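Local coordinates for iron-binding protein (Staphylococcus epidermidis, PDB 4M7O), which probably binds iron, or an iron-carrying solute, as the periplasmic-type binding protein of an uptake system, at residues R24-I29 against K63-M68; L36-I41 against K137-E142. One frame throughout, in Å; residues are numbered along the deposited sequence.

Interaction 1 of 2, residues R24-I29 against K63-M68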
loop_
_atom_site.group_PDB
_atom_site.type_symbol
_atom_site.label_atom_id
_atom_site.label_comp_id
_atom_site.label_asym_id
_atom_site.label_seq_id
_atom_site.Cartn_x
_atom_site.Cartn_y
_atom_site.Cartn_z
ATOM N N ARG A 24 12.250 -17.016 15.702
ATOM C CA ARG A 24 11.291 -17.742 14.884
ATOM C C ARG A 24 10.081 -16.862 14.582
ATOM O O ARG A 24 9.029 -16.978 15.219
ATOM C CB ARG A 24 10.870 -19.036 15.603
ATOM C CG ARG A 24 12.029 -19.995 15.847
ATOM C CD ARG A 24 11.523 -21.338 16.401
ATOM N NE ARG A 24 10.699 -22.037 15.419
ATOM C CZ ARG A 24 11.189 -22.827 14.466
ATOM N NH1 ARG A 24 12.500 -23.019 14.366
ATOM N NH2 ARG A 24 10.366 -23.426 13.614
ATOM N N ILE A 25 10.244 -15.980 13.608
ATOM C CA ILE A 25 9.231 -14.995 13.288
ATOM C C ILE A 25 8.305 -15.524 12.196
ATOM O O ILE A 25 8.767 -16.127 11.217
ATOM C CB ILE A 25 9.895 -13.696 12.788
ATOM C CG1 ILE A 25 10.843 -13.154 13.858
ATOM C CG2 ILE A 25 8.841 -12.661 12.397
ATOM C CD1 ILE A 25 11.791 -12.085 13.360
ATOM N N ILE A 26 7.003 -15.315 12.372
ATOM C CA ILE A 26 6.052 -15.548 11.296
ATOM C C ILE A 26 5.528 -14.192 10.821
ATOM O O ILE A 26 4.981 -13.414 11.609
ATOM C CB ILE A 26 4.881 -16.453 11.727
ATOM C CG1 ILE A 26 5.390 -17.857 12.070
ATOM C CG2 ILE A 26 3.826 -16.521 10.633
ATOM C CD1 ILE A 26 4.309 -18.814 12.573
ATOM N N SER A 27 5.713 -13.902 9.535
ATOM C CA SER A 27 5.252 -12.629 8.959
ATOM C C SER A 27 4.046 -12.867 8.064
ATOM O O SER A 27 4.112 -13.686 7.146
ATOM C CB SER A 27 6.364 -11.972 8.156
ATOM O OG SER A 27 5.935 -10.721 7.631
ATOM N N LEU A 28 2.956 -12.140 8.319
ATOM C CA LEU A 28 1.664 -12.432 7.693
ATOM C C LEU A 28 1.192 -11.459 6.615
ATOM O O LEU A 28 0.071 -11.597 6.097
ATOM C CB LEU A 28 0.573 -12.585 8.760
ATOM C CG LEU A 28 0.745 -13.829 9.640
ATOM C CD1 LEU A 28 -0.489 -14.063 10.532
ATOM C CD2 LEU A 28 1.031 -15.040 8.776
ATOM N N ILE A 29 2.025 -10.482 6.267
ATOM C CA ILE A 29 1.672 -9.567 5.185
ATOM C C ILE A 29 2.960 -9.162 4.470
ATOM O O ILE A 29 4.002 -9.026 5.112
ATOM C CB ILE A 29 0.834 -8.351 5.717
ATOM C CG1 ILE A 29 -0.001 -7.700 4.591
ATOM C CG2 ILE A 29 1.735 -7.328 6.414
ATOM C CD1 ILE A 29 -1.239 -6.955 5.074
ATOM N N LYS A 63 7.553 -21.834 6.048
ATOM C CA LYS A 63 6.144 -22.218 6.080
ATOM C C LYS A 63 5.303 -21.108 5.428
ATOM O O LYS A 63 5.594 -19.923 5.590
ATOM C CB LYS A 63 5.671 -22.410 7.523
ATOM C CG LYS A 63 6.389 -23.504 8.287
ATOM C CD LYS A 63 6.042 -24.872 7.744
ATOM C CE LYS A 63 7.067 -25.906 8.180
ATOM N NZ LYS A 63 6.641 -27.271 7.794
ATOM N N GLN A 64 4.269 -21.497 4.688
ATOM C CA GLN A 64 3.360 -20.540 4.073
ATOM C C GLN A 64 1.996 -20.582 4.735
ATOM O O GLN A 64 1.414 -21.656 4.907
ATOM C CB GLN A 64 3.188 -20.863 2.599
ATOM C CG GLN A 64 4.382 -20.547 1.740
ATOM C CD GLN A 64 4.063 -20.725 0.280
ATOM O OE1 GLN A 64 3.122 -20.111 -0.244
ATOM N NE2 GLN A 64 4.823 -21.587 -0.388
ATOM N N PHE A 65 1.481 -19.414 5.095
ATOM C CA PHE A 65 0.188 -19.332 5.753
ATOM C C PHE A 65 -0.784 -18.502 4.932
ATOM O O PHE A 65 -0.409 -17.471 4.352
ATOM C CB PHE A 65 0.349 -18.732 7.145
ATOM C CG PHE A 65 1.201 -19.568 8.050
ATOM C CD1 PHE A 65 0.676 -20.689 8.668
ATOM C CD2 PHE A 65 2.541 -19.265 8.252
ATOM C CE1 PHE A 65 1.464 -21.497 9.501
ATOM C CE2 PHE A 65 3.339 -20.072 9.086
ATOM C CZ PHE A 65 2.797 -21.185 9.706
ATOM N N ASP A 66 -2.028 -18.968 4.867
ATOM C CA ASP A 66 -3.092 -18.199 4.238
ATOM C C ASP A 66 -3.656 -17.291 5.309
ATOM O O ASP A 66 -4.357 -17.762 6.200
ATOM C CB ASP A 66 -4.189 -19.136 3.740
ATOM C CG ASP A 66 -5.234 -18.424 2.902
ATOM O OD1 ASP A 66 -5.336 -17.170 2.963
ATOM O OD2 ASP A 66 -5.964 -19.131 2.173
ATOM N N ALA A 67 -3.364 -15.996 5.222
ATOM C CA ALA A 67 -3.788 -15.043 6.246
ATOM C C ALA A 67 -5.307 -14.938 6.361
ATOM O O ALA A 67 -5.827 -14.486 7.395
ATOM C CB ALA A 67 -3.188 -13.678 5.977
HETATM N N MSE A 68 -6.018 -15.344 5.309
HETATM C CA MSE A 68 -7.481 -15.265 5.313
HETATM C C MSE A 68 -8.089 -16.548 5.851
HETATM O O MSE A 68 -9.242 -16.567 6.283
HETATM C CB MSE A 68 -8.022 -14.973 3.915
HETATM C CG MSE A 68 -7.776 -13.541 3.449
HETATM SE SE MSE A 68 -8.632 -12.216 4.611
HETATM C CE MSE A 68 -10.461 -12.850 4.460
#
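Ile26 and Phe65 meet with their side chains crossing at about a right angle, and both branches of the isoleucine bear on the same side of the ring. Its CD1 comes to 3.8 Å from Phe65 CE2 and lies almost as near Phe65 CZ, while Ile26 CG2 sits 3.9 Å from Phe65 CD2, so the two methyls lie side by side along the CD2-CE2-CZ part of the phenyl group. CD1 approaches the ring obliquely. The extended end of Ile26 (chi2 177°) carries this methyl out toward CZ, and CG2 is left to cover the part nearer the ring's root. Leu28 takes the other end of the aromatic side chain: its CD2 lies 4.1 Å from Phe65 CB, touching the stem and not the ring. Farther along, the methyl of Ala67 rests 3.9 Å from the carbonyl O of Leu28, an oxygen that accepts a hydrogen bond from Gln89. Past the strand, Asp66 OD1 accepts a hydrogen bond from the backbone N of Met68, a selenomethionine here, at 3.1 Å and from above the carboxylate plane, which closes an Asx turn as the chain leaves strand 63-65. In the five-stranded parallel sheet, strand 45-49 runs between 25-27 and 63-65, so Ile26 and Phe65 meet across an intervening strand on one face of the sheet; Leu28 and Ala67 lie just beyond the strand ends. Leu75 of helix 72-77 touches both Ile26 and Phe65 on that face. No hydrogen bond joins the two segments; they are held by apolar packing, as expected of buried aliphatic and aromatic groups between a parallel sheet and its covering helix.

Interaction 2 of 2, residues L36-I41 against K137-E142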
loop_
_atom_site.group_PDB
_atom_site.type_symbol
_atom_site.label_atom_id
_atom_site.label_comp_id
_atom_site.label_asym_id
_atom_site.label_seq_id
_atom_site.Cartn_x
_atom_site.Cartn_y
_atom_site.Cartn_z
ATOM N N LEU A 36 11.286 -6.715 7.468
ATOM C CA LEU A 36 12.105 -7.641 8.254
ATOM C C LEU A 36 13.401 -7.982 7.535
ATOM O O LEU A 36 14.470 -8.016 8.151
ATOM C CB LEU A 36 11.326 -8.927 8.559
ATOM C CG LEU A 36 10.260 -8.781 9.641
ATOM C CD1 LEU A 36 9.378 -10.044 9.726
ATOM C CD2 LEU A 36 10.958 -8.503 10.981
ATOM N N TYR A 37 13.308 -8.240 6.232
ATOM C CA TYR A 37 14.493 -8.558 5.442
ATOM C C TYR A 37 15.418 -7.349 5.396
ATOM O O TYR A 37 16.631 -7.503 5.512
ATOM C CB TYR A 37 14.110 -8.998 4.021
ATOM C CG TYR A 37 14.063 -10.498 3.824
ATOM C CD1 TYR A 37 12.936 -11.228 4.154
ATOM C CD2 TYR A 37 15.147 -11.179 3.289
ATOM C CE1 TYR A 37 12.884 -12.577 3.949
ATOM C CE2 TYR A 37 15.105 -12.541 3.101
ATOM C CZ TYR A 37 13.972 -13.234 3.432
ATOM O OH TYR A 37 13.917 -14.592 3.255
ATOM N N ARG A 38 14.855 -6.147 5.250
ATOM C CA ARG A 38 15.699 -4.940 5.154
ATOM C C ARG A 38 16.343 -4.600 6.506
ATOM O O ARG A 38 17.318 -3.857 6.574
ATOM C CB ARG A 38 14.914 -3.744 4.593
ATOM C CG ARG A 38 14.558 -3.858 3.100
ATOM C CD ARG A 38 15.806 -3.877 2.197
ATOM N NE ARG A 38 16.634 -2.693 2.394
ATOM C CZ ARG A 38 16.374 -1.490 1.877
ATOM N NH1 ARG A 38 15.302 -1.297 1.124
ATOM N NH2 ARG A 38 17.189 -0.472 2.113
ATOM N N LEU A 39 15.807 -5.169 7.578
ATOM C CA LEU A 39 16.385 -4.984 8.908
ATOM C C LEU A 39 17.497 -5.994 9.181
ATOM O O LEU A 39 18.178 -5.911 10.212
ATOM C CB LEU A 39 15.309 -5.081 10.002
ATOM C CG LEU A 39 14.261 -3.959 9.986
ATOM C CD1 LEU A 39 13.337 -4.046 11.196
ATOM C CD2 LEU A 39 14.932 -2.600 9.924
ATOM N N GLY A 40 17.688 -6.935 8.254
ATOM C CA GLY A 40 18.779 -7.893 8.357
ATOM C C GLY A 40 18.374 -9.175 9.068
ATOM O O GLY A 40 19.218 -10.013 9.383
ATOM N N ILE A 41 17.081 -9.347 9.315
ATOM C CA ILE A 41 16.636 -10.525 10.053
ATOM C C ILE A 41 15.738 -11.460 9.242
ATOM O O ILE A 41 14.925 -12.186 9.809
ATOM C CB ILE A 41 15.992 -10.156 11.427
ATOM C CG1 ILE A 41 14.811 -9.202 11.256
ATOM C CG2 ILE A 41 17.028 -9.533 12.360
ATOM C CD1 ILE A 41 14.179 -8.789 12.583
ATOM N N LYS A 137 16.614 2.848 11.367
ATOM C CA LYS A 137 16.987 4.230 11.082
ATOM C C LYS A 137 17.622 4.319 9.708
ATOM O O LYS A 137 17.300 5.213 8.920
ATOM C CB LYS A 137 17.954 4.774 12.137
ATOM C CG LYS A 137 18.770 5.978 11.657
ATOM C CD LYS A 137 19.513 6.677 12.795
ATOM C CE LYS A 137 20.631 7.570 12.269
ATOM N NZ LYS A 137 20.180 8.452 11.162
ATOM N N GLU A 138 18.528 3.389 9.423
ATOM C CA GLU A 138 19.162 3.338 8.118
ATOM C C GLU A 138 18.117 3.081 7.034
ATOM O O GLU A 138 18.161 3.683 5.960
ATOM C CB GLU A 138 20.268 2.281 8.103
ATOM C CG GLU A 138 21.405 2.601 9.078
ATOM C CD GLU A 138 22.517 1.560 9.072
ATOM O OE1 GLU A 138 22.375 0.531 8.375
ATOM O OE2 GLU A 138 23.535 1.776 9.770
ATOM N N LEU A 139 17.165 2.200 7.326
ATOM C CA LEU A 139 16.098 1.895 6.385
ATOM C C LEU A 139 15.209 3.114 6.123
ATOM O O LEU A 139 14.780 3.343 4.990
ATOM C CB LEU A 139 15.254 0.728 6.904
ATOM C CG LEU A 139 13.997 0.448 6.088
ATOM C CD1 LEU A 139 14.359 0.056 4.670
ATOM C CD2 LEU A 139 13.176 -0.641 6.748
ATOM N N VAL A 140 14.937 3.897 7.166
ATOM C CA VAL A 140 14.102 5.081 7.006
ATOM C C VAL A 140 14.854 6.099 6.168
ATOM O O VAL A 140 14.300 6.667 5.224
ATOM C CB VAL A 140 13.703 5.711 8.359
ATOM C CG1 VAL A 140 13.174 7.132 8.158
ATOM C CG2 VAL A 140 12.650 4.855 9.053
ATOM N N ASP A 141 16.124 6.312 6.505
ATOM C CA ASP A 141 16.948 7.299 5.809
ATOM C C ASP A 141 17.128 6.987 4.326
ATOM O O ASP A 141 17.066 7.884 3.490
ATOM C CB ASP A 141 18.308 7.436 6.490
ATOM C CG ASP A 141 18.210 8.085 7.857
ATOM O OD1 ASP A 141 17.235 8.834 8.089
ATOM O OD2 ASP A 141 19.110 7.849 8.695
ATOM N N GLU A 142 17.343 5.718 3.996
ATOM C CA GLU A 142 17.560 5.339 2.608
ATOM C C GLU A 142 16.265 5.454 1.822
ATOM O O GLU A 142 16.257 5.843 0.648
ATOM C CB GLU A 142 18.120 3.920 2.511
ATOM C CG GLU A 142 18.682 3.593 1.143
ATOM C CD GLU A 142 18.093 2.331 0.553
ATOM O OE1 GLU A 142 18.628 1.844 -0.467
ATOM O OE2 GLU A 142 17.090 1.832 1.104
HETATM O O HOH W 1 14.309 1.502 0.772
#
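Arg38 and Leu39, in the last turn before the Schellman motif at Gly40, pack on Leu139 of helix 133-152, which follows helix 116-129 and leads from the five-stranded parallel sheet toward the second, mixed sheet, consistent with the helix-linked two-lobe fold of such binding proteins. Leu139 supplies the apolar side of the contact. Its CD1 lies over the centre of one face of the Arg38 guanidinium, 3.8 Å from Arg38 CZ, and equally close to Arg38 CB, because the arginine chain folds back at chi2 and chi3 and curls round the methyl. The other methyl, Leu139 CD2, reaches Leu39 CD2 at 4.1 Å, the two leucines crossing at about a right angle. Phe123 of helix 116-129 touches Leu139, and Ile126 of the same helix touches Leu39, so the leucine pair continues into the packing of a third helix. One turn on, Glu142 meets the guanidinium at its edge. The salt bridge from Arg38 NH2 to Glu142 OE2 is nearly straight (165° at the hydrogen) and lies in the guanidinium plane, yet the carboxylate is turned 88° to that plane, so OE2 is approached from above its own carboxylate; the modelled separation is implausibly short, its exact length doubtful. A water links the second nitrogen to the same oxygen, accepting from Arg38 NH1 at 3.0 Å and donating to Glu142 OE2 at 2.8 Å.

Strand 25-27 of interaction 1 leads straight into helix 30-38, whose last turn takes part in interaction 2, and the two contacts lie about 20 Å apart between centres. Successive strand residues face opposite ways: Ile26 serves interaction 1, while Ile25 and Ser27 pack on Leu36, with Ile25 CG2 3.8 Å from Leu36 CD1. Ile25 also touches Ile41, so the sheet is joined to the chain just past the helix. Interaction 1 is a buried, mainly apolar meeting without cross-segment hydrogen bonds. Interaction 2 is only partly buried: its leucines are inside, while the Arg38-Glu142 pair and its water sit at the more exposed side.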